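Local coordinates for 33 kDa chaperonin (Thermotoga maritima, PDB 1VQ0), which probably acts as a redox-regulated molecular chaperone that protects thermally unfolding and oxidatively damaged proteins from irreversible aggregation, at residues Glu33-Arg41 against Val172-Ala180; Lys69-Gly80 against Ile120-Leu131. One frame throughout, in Å; residues are numbered along the deposited sequence.

Interaction 1. Residues Glu33-Arg41 against Val172-Ala180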
# COMPACT_ATOMS: atom_id res chain seq x y z
N GLU A 33 -26.62 16.68 -3.52
CA GLU A 33 -26.07 18.01 -3.78
C GLU A 33 -24.56 17.99 -4.01
O GLU A 33 -24.04 18.67 -4.88
CB GLU A 33 -26.38 18.94 -2.60
CG GLU A 33 -27.76 19.55 -2.68
CD GLU A 33 -27.98 20.72 -1.71
OE1 GLU A 33 -27.04 21.54 -1.50
OE2 GLU A 33 -29.11 20.82 -1.16
N VAL A 34 -23.87 17.16 -3.23
CA VAL A 34 -22.45 17.02 -3.32
C VAL A 34 -22.05 16.38 -4.67
O VAL A 34 -21.16 16.87 -5.36
CB VAL A 34 -21.95 16.15 -2.16
CG1 VAL A 34 -20.47 15.96 -2.28
CG2 VAL A 34 -22.24 16.80 -0.87
N VAL A 35 -22.73 15.29 -5.02
CA VAL A 35 -22.47 14.59 -6.26
C VAL A 35 -22.91 15.46 -7.46
O VAL A 35 -22.26 15.46 -8.52
CB VAL A 35 -23.07 13.15 -6.22
CG1 VAL A 35 -22.85 12.44 -7.49
CG2 VAL A 35 -22.44 12.36 -5.13
N GLU A 36 -24.00 16.21 -7.29
CA GLU A 36 -24.39 17.16 -8.36
C GLU A 36 -23.29 18.20 -8.64
O GLU A 36 -23.02 18.51 -9.77
CB GLU A 36 -25.72 17.86 -8.07
CG GLU A 36 -26.16 18.83 -9.18
CD GLU A 36 -26.49 18.19 -10.54
OE1 GLU A 36 -26.52 16.95 -10.62
OE2 GLU A 36 -26.73 18.92 -11.54
N GLU A 37 -22.67 18.73 -7.59
CA GLU A 37 -21.61 19.73 -7.75
C GLU A 37 -20.35 19.16 -8.44
O GLU A 37 -19.75 19.82 -9.26
CB GLU A 37 -21.30 20.41 -6.39
CG GLU A 37 -19.95 21.12 -6.34
CD GLU A 37 -19.78 22.04 -5.14
OE1 GLU A 37 -20.68 22.14 -4.31
OE2 GLU A 37 -18.72 22.67 -5.03
N ALA A 38 -19.98 17.93 -8.11
CA ALA A 38 -18.87 17.24 -8.76
C ALA A 38 -19.15 17.12 -10.26
O ALA A 38 -18.24 17.32 -11.08
CB ALA A 38 -18.67 15.81 -8.15
N ARG A 39 -20.40 16.77 -10.58
CA ARG A 39 -20.85 16.59 -11.95
C ARG A 39 -20.75 17.91 -12.74
O ARG A 39 -20.28 17.92 -13.85
CB ARG A 39 -22.29 16.09 -11.98
CG ARG A 39 -22.88 16.02 -13.39
CD ARG A 39 -24.26 15.42 -13.49
NE ARG A 39 -25.24 16.48 -13.52
CZ ARG A 39 -25.70 17.12 -14.62
NH1 ARG A 39 -25.32 16.81 -15.88
NH2 ARG A 39 -26.58 18.07 -14.45
N ASN A 40 -21.21 19.02 -12.15
CA ASN A 40 -21.08 20.30 -12.81
C ASN A 40 -19.66 20.86 -12.89
O ASN A 40 -19.26 21.37 -13.92
CB ASN A 40 -22.03 21.33 -12.19
CG ASN A 40 -23.49 20.90 -12.29
OD1 ASN A 40 -23.88 20.31 -13.28
ND2 ASN A 40 -24.26 21.12 -11.22
N ARG A 41 -18.89 20.77 -11.81
CA ARG A 41 -17.50 21.28 -11.82
C ARG A 41 -16.67 20.59 -12.90
O ARG A 41 -16.02 21.23 -13.74
CB ARG A 41 -16.86 21.10 -10.44
CG ARG A 41 -17.35 22.13 -9.42
CD ARG A 41 -16.67 21.99 -8.07
NE ARG A 41 -16.96 23.08 -7.14
CZ ARG A 41 -16.47 24.33 -7.22
NH1 ARG A 41 -15.66 24.71 -8.21
NH2 ARG A 41 -16.83 25.21 -6.32
N VAL A 172 -29.09 9.53 -11.52
CA VAL A 172 -28.86 10.73 -12.29
C VAL A 172 -29.73 10.68 -13.61
O VAL A 172 -29.83 9.62 -14.24
CB VAL A 172 -27.39 10.75 -12.69
CG1 VAL A 172 -27.09 9.58 -13.69
CG2 VAL A 172 -27.05 12.11 -13.31
N ASP A 173 -30.36 11.79 -14.00
CA ASP A 173 -30.99 11.97 -15.35
C ASP A 173 -30.65 13.34 -15.91
O ASP A 173 -29.70 13.94 -15.43
CB ASP A 173 -32.52 11.73 -15.30
CG ASP A 173 -33.22 12.56 -14.24
OD1 ASP A 173 -32.92 13.77 -14.15
OD2 ASP A 173 -34.11 12.07 -13.48
N SER A 174 -31.43 13.83 -16.88
CA SER A 174 -31.08 15.02 -17.66
C SER A 174 -31.25 16.32 -16.88
O SER A 174 -30.71 17.34 -17.26
CB SER A 174 -31.90 15.07 -18.98
OG SER A 174 -33.32 15.11 -18.78
N ASP A 175 -32.01 16.27 -15.79
CA ASP A 175 -32.08 17.37 -14.81
C ASP A 175 -31.01 17.24 -13.72
O ASP A 175 -30.95 18.07 -12.81
CB ASP A 175 -33.46 17.39 -14.13
CG ASP A 175 -34.61 17.52 -15.12
OD1 ASP A 175 -34.44 18.20 -16.16
OD2 ASP A 175 -35.73 16.96 -14.93
N GLY A 176 -30.22 16.17 -13.77
CA GLY A 176 -29.06 16.01 -12.89
C GLY A 176 -29.26 14.90 -11.88
O GLY A 176 -30.13 14.02 -12.05
N VAL A 177 -28.45 14.97 -10.82
CA VAL A 177 -28.43 13.96 -9.81
C VAL A 177 -29.68 14.02 -8.95
O VAL A 177 -29.99 15.07 -8.37
CB VAL A 177 -27.21 14.02 -8.92
CG1 VAL A 177 -27.23 12.78 -7.97
CG2 VAL A 177 -25.95 13.98 -9.74
N LYS A 178 -30.35 12.88 -8.87
CA LYS A 178 -31.59 12.72 -8.11
C LYS A 178 -31.41 12.02 -6.75
O LYS A 178 -32.07 12.36 -5.76
CB LYS A 178 -32.61 11.99 -8.96
CG LYS A 178 -32.93 12.72 -10.29
CD LYS A 178 -33.37 14.20 -10.05
CE LYS A 178 -33.66 14.94 -11.35
NZ LYS A 178 -34.92 14.42 -12.01
N ILE A 179 -30.52 11.07 -6.70
CA ILE A 179 -30.17 10.38 -5.45
C ILE A 179 -28.68 10.08 -5.56
O ILE A 179 -28.24 9.65 -6.58
CB ILE A 179 -30.95 9.05 -5.37
CG1 ILE A 179 -32.45 9.34 -5.22
CG2 ILE A 179 -30.35 8.15 -4.30
CD1 ILE A 179 -33.29 8.12 -4.97
N ALA A 180 -27.96 10.33 -4.48
CA ALA A 180 -26.58 9.98 -4.31
C ALA A 180 -26.39 9.73 -2.79
O ALA A 180 -26.17 10.65 -2.00
CB ALA A 180 -25.70 11.10 -4.77
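E36 on helix 32-42 receives the backbone N-H of V177 in a nearly straight hydrogen bond, V177 N to E36 OE1 2.8 Å with 171° at the hydrogen. The N-H comes from above the carboxylate plane, while R39 NE, 3.2 Å from the same E36 OE1, arrives from the opposite face. R39 completes a side-on salt bridge through NH2, which lies 3.0 Å from E36 OE2 on its syn side. OE1 thus takes two donors, one on each face of its plane, and the carboxylate is held against turning by a partner on its own helix. E36 reaches this position because its chain bends at chi2 (65°), folding the acid over toward the strand while CG stays anti to the backbone N. With an alanine here, the V177 N-H would probably lose its acceptor and the R39 guanidinium would be freer to swing.

The apolar contacts centre on the preceding residue, V35. It presses CG2 onto the A180 methyl, CB, at 3.5 Å, and its CG1 meets V177 CG2 at 4.1 Å, these two valine side chains crossing at about a right angle. G176 passes close beside the R39 guanidinium, R39 NH2 to G176 CA 3.6 Å; a side chain there would run into the E36 carboxylate. G176 also closes the type I turn of the hairpin, where D173 OD1 accepts from D175 N in an Asx turn and K178 NZ bridges to D173 OD2 on the far side from the helix.

The helix therefore lies against the hairpin joining strands 164-173 and 176-187 at one end of the large sheet. T49 of helix 46-62 touches both R39 and V177, and I239 and Y241 of strand 235-241 pack against other side chains of helix 32-42.

Interaction 2. Residues Lys69-Gly80 against Ile120-Leu131. With EDO (1,2-ethanediol), chain F.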
# COMPACT_ATOMS: atom_id res chain seq x y z
N LYS A 69 -7.79 15.91 11.65
CA LYS A 69 -7.00 16.42 10.51
C LYS A 69 -6.59 15.33 9.51
O LYS A 69 -5.68 15.54 8.71
CB LYS A 69 -5.77 17.20 10.99
CG LYS A 69 -6.13 18.52 11.75
CD LYS A 69 -4.94 19.10 12.46
CE LYS A 69 -5.38 20.33 13.29
NZ LYS A 69 -4.27 21.03 13.99
N GLU A 70 -7.27 14.20 9.50
CA GLU A 70 -6.98 13.21 8.46
C GLU A 70 -7.55 13.58 7.10
O GLU A 70 -8.68 14.05 7.00
CB GLU A 70 -7.48 11.84 8.89
CG GLU A 70 -7.22 10.75 7.83
CD GLU A 70 -7.53 9.36 8.35
OE1 GLU A 70 -7.82 9.24 9.52
OE2 GLU A 70 -7.53 8.41 7.56
N ARG A 71 -6.77 13.36 6.05
CA ARG A 71 -7.34 13.15 4.71
C ARG A 71 -7.26 11.66 4.35
O ARG A 71 -6.19 11.06 4.39
CB ARG A 71 -6.60 13.93 3.63
CG ARG A 71 -6.63 15.40 3.80
CD ARG A 71 -5.71 16.12 2.89
NE ARG A 71 -5.91 17.55 3.05
CZ ARG A 71 -5.38 18.47 2.27
NH1 ARG A 71 -4.57 18.09 1.28
NH2 ARG A 71 -5.64 19.76 2.48
N TRP A 72 -8.41 11.11 3.93
CA TRP A 72 -8.60 9.73 3.57
C TRP A 72 -8.91 9.70 2.11
O TRP A 72 -9.86 10.33 1.70
CB TRP A 72 -9.76 9.22 4.37
CG TRP A 72 -10.02 7.80 4.34
CD1 TRP A 72 -9.64 6.89 5.29
CD2 TRP A 72 -10.74 7.07 3.33
NE1 TRP A 72 -10.09 5.63 4.93
CE2 TRP A 72 -10.76 5.72 3.73
CE3 TRP A 72 -11.43 7.43 2.16
CZ2 TRP A 72 -11.45 4.74 3.00
CZ3 TRP A 72 -12.05 6.47 1.43
CH2 TRP A 72 -12.10 5.14 1.87
N THR A 73 -8.11 8.99 1.29
CA THR A 73 -8.27 8.98 -0.16
C THR A 73 -8.49 7.56 -0.70
O THR A 73 -7.65 6.65 -0.50
CB THR A 73 -7.06 9.56 -0.86
OG1 THR A 73 -6.75 10.87 -0.35
CG2 THR A 73 -7.27 9.74 -2.37
N LEU A 74 -9.58 7.39 -1.45
CA LEU A 74 -9.84 6.17 -2.24
C LEU A 74 -9.36 6.39 -3.66
O LEU A 74 -9.81 7.27 -4.33
CB LEU A 74 -11.31 5.91 -2.30
CG LEU A 74 -11.95 4.85 -3.15
CD1 LEU A 74 -11.34 3.55 -2.56
CD2 LEU A 74 -13.43 4.93 -2.89
N ASP A 75 -8.42 5.56 -4.07
CA ASP A 75 -7.82 5.60 -5.39
C ASP A 75 -7.99 4.19 -6.07
O ASP A 75 -7.33 3.23 -5.72
CB ASP A 75 -6.35 5.95 -5.24
CG ASP A 75 -5.62 5.94 -6.53
OD1 ASP A 75 -6.28 6.01 -7.56
OD2 ASP A 75 -4.39 5.88 -6.61
N ILE A 76 -8.97 4.11 -6.93
CA ILE A 76 -9.24 2.96 -7.77
C ILE A 76 -8.62 3.17 -9.18
O ILE A 76 -8.85 4.13 -9.85
CB ILE A 76 -10.71 2.70 -7.84
CG1 ILE A 76 -11.24 2.32 -6.44
CG2 ILE A 76 -11.00 1.58 -8.83
CD1 ILE A 76 -12.71 2.38 -6.38
N GLU A 77 -7.76 2.25 -9.55
CA GLU A 77 -7.10 2.34 -10.83
C GLU A 77 -7.29 1.02 -11.62
O GLU A 77 -7.10 -0.07 -11.10
CB GLU A 77 -5.64 2.65 -10.60
CG GLU A 77 -4.92 3.00 -11.91
CD GLU A 77 -3.50 3.49 -11.65
OE1 GLU A 77 -3.00 3.42 -10.53
OE2 GLU A 77 -2.89 3.97 -12.59
N GLY A 78 -7.71 1.13 -12.87
CA GLY A 78 -7.97 -0.07 -13.69
C GLY A 78 -7.85 0.15 -15.15
O GLY A 78 -7.51 1.25 -15.57
N ASN A 79 -8.02 -0.93 -15.93
CA ASN A 79 -7.83 -0.87 -17.37
C ASN A 79 -9.12 -0.57 -18.21
O ASN A 79 -9.06 -0.61 -19.41
CB ASN A 79 -7.13 -2.15 -17.90
CG ASN A 79 -8.01 -3.39 -17.83
OD1 ASN A 79 -9.15 -3.33 -17.40
ND2 ASN A 79 -7.44 -4.54 -18.21
N GLY A 80 -10.25 -0.33 -17.57
CA GLY A 80 -11.41 0.15 -18.27
C GLY A 80 -11.22 1.58 -18.74
O GLY A 80 -10.24 2.21 -18.38
N ILE A 120 -14.45 0.73 -14.97
CA ILE A 120 -13.19 0.58 -14.21
C ILE A 120 -12.30 -0.53 -14.76
O ILE A 120 -11.06 -0.41 -14.82
CB ILE A 120 -13.52 0.34 -12.72
CG1 ILE A 120 -14.11 1.63 -12.12
CG2 ILE A 120 -12.27 -0.20 -11.94
CD1 ILE A 120 -14.73 1.43 -10.76
N GLY A 121 -12.91 -1.63 -15.15
CA GLY A 121 -12.15 -2.77 -15.64
C GLY A 121 -11.37 -3.47 -14.54
O GLY A 121 -11.71 -3.38 -13.35
N GLN A 122 -10.33 -4.14 -14.97
CA GLN A 122 -9.43 -4.94 -14.14
C GLN A 122 -8.47 -3.99 -13.47
O GLN A 122 -7.84 -3.18 -14.14
CB GLN A 122 -8.57 -5.88 -15.00
CG GLN A 122 -9.28 -6.98 -15.73
CD GLN A 122 -10.31 -7.60 -14.88
OE1 GLN A 122 -9.98 -8.31 -13.92
NE2 GLN A 122 -11.58 -7.29 -15.16
N GLY A 123 -8.31 -4.14 -12.18
CA GLY A 123 -7.43 -3.28 -11.44
C GLY A 123 -7.47 -3.41 -9.94
O GLY A 123 -7.76 -4.48 -9.41
N VAL A 124 -7.14 -2.32 -9.27
CA VAL A 124 -6.82 -2.34 -7.83
C VAL A 124 -7.52 -1.17 -7.10
O VAL A 124 -7.91 -0.16 -7.69
CB VAL A 124 -5.24 -2.23 -7.57
CG1 VAL A 124 -4.53 -3.24 -8.30
CG2 VAL A 124 -4.66 -0.87 -7.94
N LEU A 125 -7.65 -1.34 -5.79
CA LEU A 125 -8.13 -0.29 -4.94
C LEU A 125 -7.09 0.03 -3.87
O LEU A 125 -6.56 -0.85 -3.24
CB LEU A 125 -9.45 -0.71 -4.32
CG LEU A 125 -10.14 0.20 -3.29
CD1 LEU A 125 -11.61 -0.22 -3.15
CD2 LEU A 125 -9.48 0.09 -1.98
N ARG A 126 -6.79 1.32 -3.74
CA ARG A 126 -5.88 1.93 -2.77
C ARG A 126 -6.63 2.84 -1.82
O ARG A 126 -7.51 3.55 -2.23
CB ARG A 126 -4.80 2.79 -3.47
CG ARG A 126 -3.75 1.98 -4.03
CD ARG A 126 -2.56 2.69 -4.63
NE ARG A 126 -2.96 3.33 -5.83
CZ ARG A 126 -2.84 2.86 -7.05
NH1 ARG A 126 -2.29 1.72 -7.31
NH2 ARG A 126 -3.27 3.61 -8.05
N VAL A 127 -6.25 2.78 -0.55
CA VAL A 127 -6.66 3.73 0.48
C VAL A 127 -5.42 4.37 1.10
O VAL A 127 -4.54 3.67 1.64
CB VAL A 127 -7.60 3.13 1.50
CG1 VAL A 127 -7.91 4.11 2.66
CG2 VAL A 127 -8.87 2.68 0.77
N VAL A 128 -5.36 5.69 0.97
CA VAL A 128 -4.30 6.56 1.53
C VAL A 128 -4.83 7.24 2.77
O VAL A 128 -5.87 7.89 2.74
CB VAL A 128 -3.86 7.60 0.52
CG1 VAL A 128 -2.69 8.38 0.99
CG2 VAL A 128 -3.52 6.90 -0.79
N ARG A 129 -4.14 7.04 3.88
CA ARG A 129 -4.50 7.66 5.14
C ARG A 129 -3.41 8.67 5.51
O ARG A 129 -2.31 8.33 5.88
CB ARG A 129 -4.64 6.62 6.20
CG ARG A 129 -5.93 5.85 6.09
CD ARG A 129 -6.82 6.24 7.28
NE ARG A 129 -6.78 5.24 8.28
CZ ARG A 129 -7.17 5.34 9.54
NH1 ARG A 129 -7.58 6.42 10.17
NH2 ARG A 129 -7.06 4.28 10.23
N ASP A 130 -3.76 9.91 5.37
CA ASP A 130 -2.82 11.00 5.59
C ASP A 130 -3.15 11.66 6.97
O ASP A 130 -4.09 12.43 7.11
CB ASP A 130 -2.98 11.95 4.40
CG ASP A 130 -2.10 13.13 4.50
OD1 ASP A 130 -1.28 13.17 5.45
OD2 ASP A 130 -2.22 14.07 3.71
N LEU A 131 -2.38 11.26 7.98
CA LEU A 131 -2.68 11.53 9.39
C LEU A 131 -1.62 12.41 10.02
O LEU A 131 -1.33 12.27 11.19
CB LEU A 131 -2.70 10.19 10.16
CG LEU A 131 -3.82 9.21 9.76
CD1 LEU A 131 -3.43 7.79 10.09
CD2 LEU A 131 -5.01 9.58 10.53
C1 EDO F . -10.71 4.65 7.90
O1 EDO F . -10.01 3.67 7.16
C2 EDO F . -10.89 4.40 9.40
O2 EDO F . -11.49 3.14 9.75
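W72 and V127 cross at a slant, V127 CG1 lying 3.4 Å from W72 CE2. Farther along this tightly packed face, L74 CD1 abuts L125 CG at 3.6 Å and I76 CG2 meets I120 CG2 at 3.8 Å. L152 and Y155 of helix 149-160 cover W72, L125 and V127. At the W72 end R129 NH1 meets E70 OE1 at 2.9 Å, and ethanediol, lying over the R129 guanidinium, accepts through O1 from W72 NE1. Strands 71-78 and 123-130 are antiparallel neighbours in the large mixed sheet, zipped by regular hydrogen bonds from R71 with D130 to E77 with V124. G78 and G123 lie 4.0 Å apart, CA to CA; a CB on G78 would run into I120 O and one on G123 into E77 O.

The opposite face mixes polar groups with T73, V124 and V128. R126, bent at chi3 (-70°), brings its guanidinium alongside D75: NE and NH2 both reach D75 OD2, NH2 at 2.9 Å. R126 NH2 also bridges to E77 OE1, and D75 OD2 to R84. Looser and nearer solvent are K69, N79 and Q122, whose OE1 is hydrogen-bonded to K134 NZ of the second subunit, and R71, whose NH2 salt-bridges D244.

Overall arrangement
After strands 13-19 and 24-30 the chain enters helix 32-42, which supplies the first half of interaction 1, and runs through helix 46-62 to strand 71-78. Strands 84-90 and 94-99 and helix 116-120 follow before strand 123-130 returns beside 71-78, so that interaction 2 closes a loop of 39 intervening residues. Only after strand 137-142 and helix 149-160 does the hairpin of strands 164-173 and 176-187 reach back to helix 32-42, and interaction 1 encloses the smaller loop entirely. The two contacts do not touch, their centres about 22 Å apart, yet both reach the same mixed sheet: residues 69-80 and 120-131 pair strands near one margin, whereas residues 172-180 dock a helix near the other.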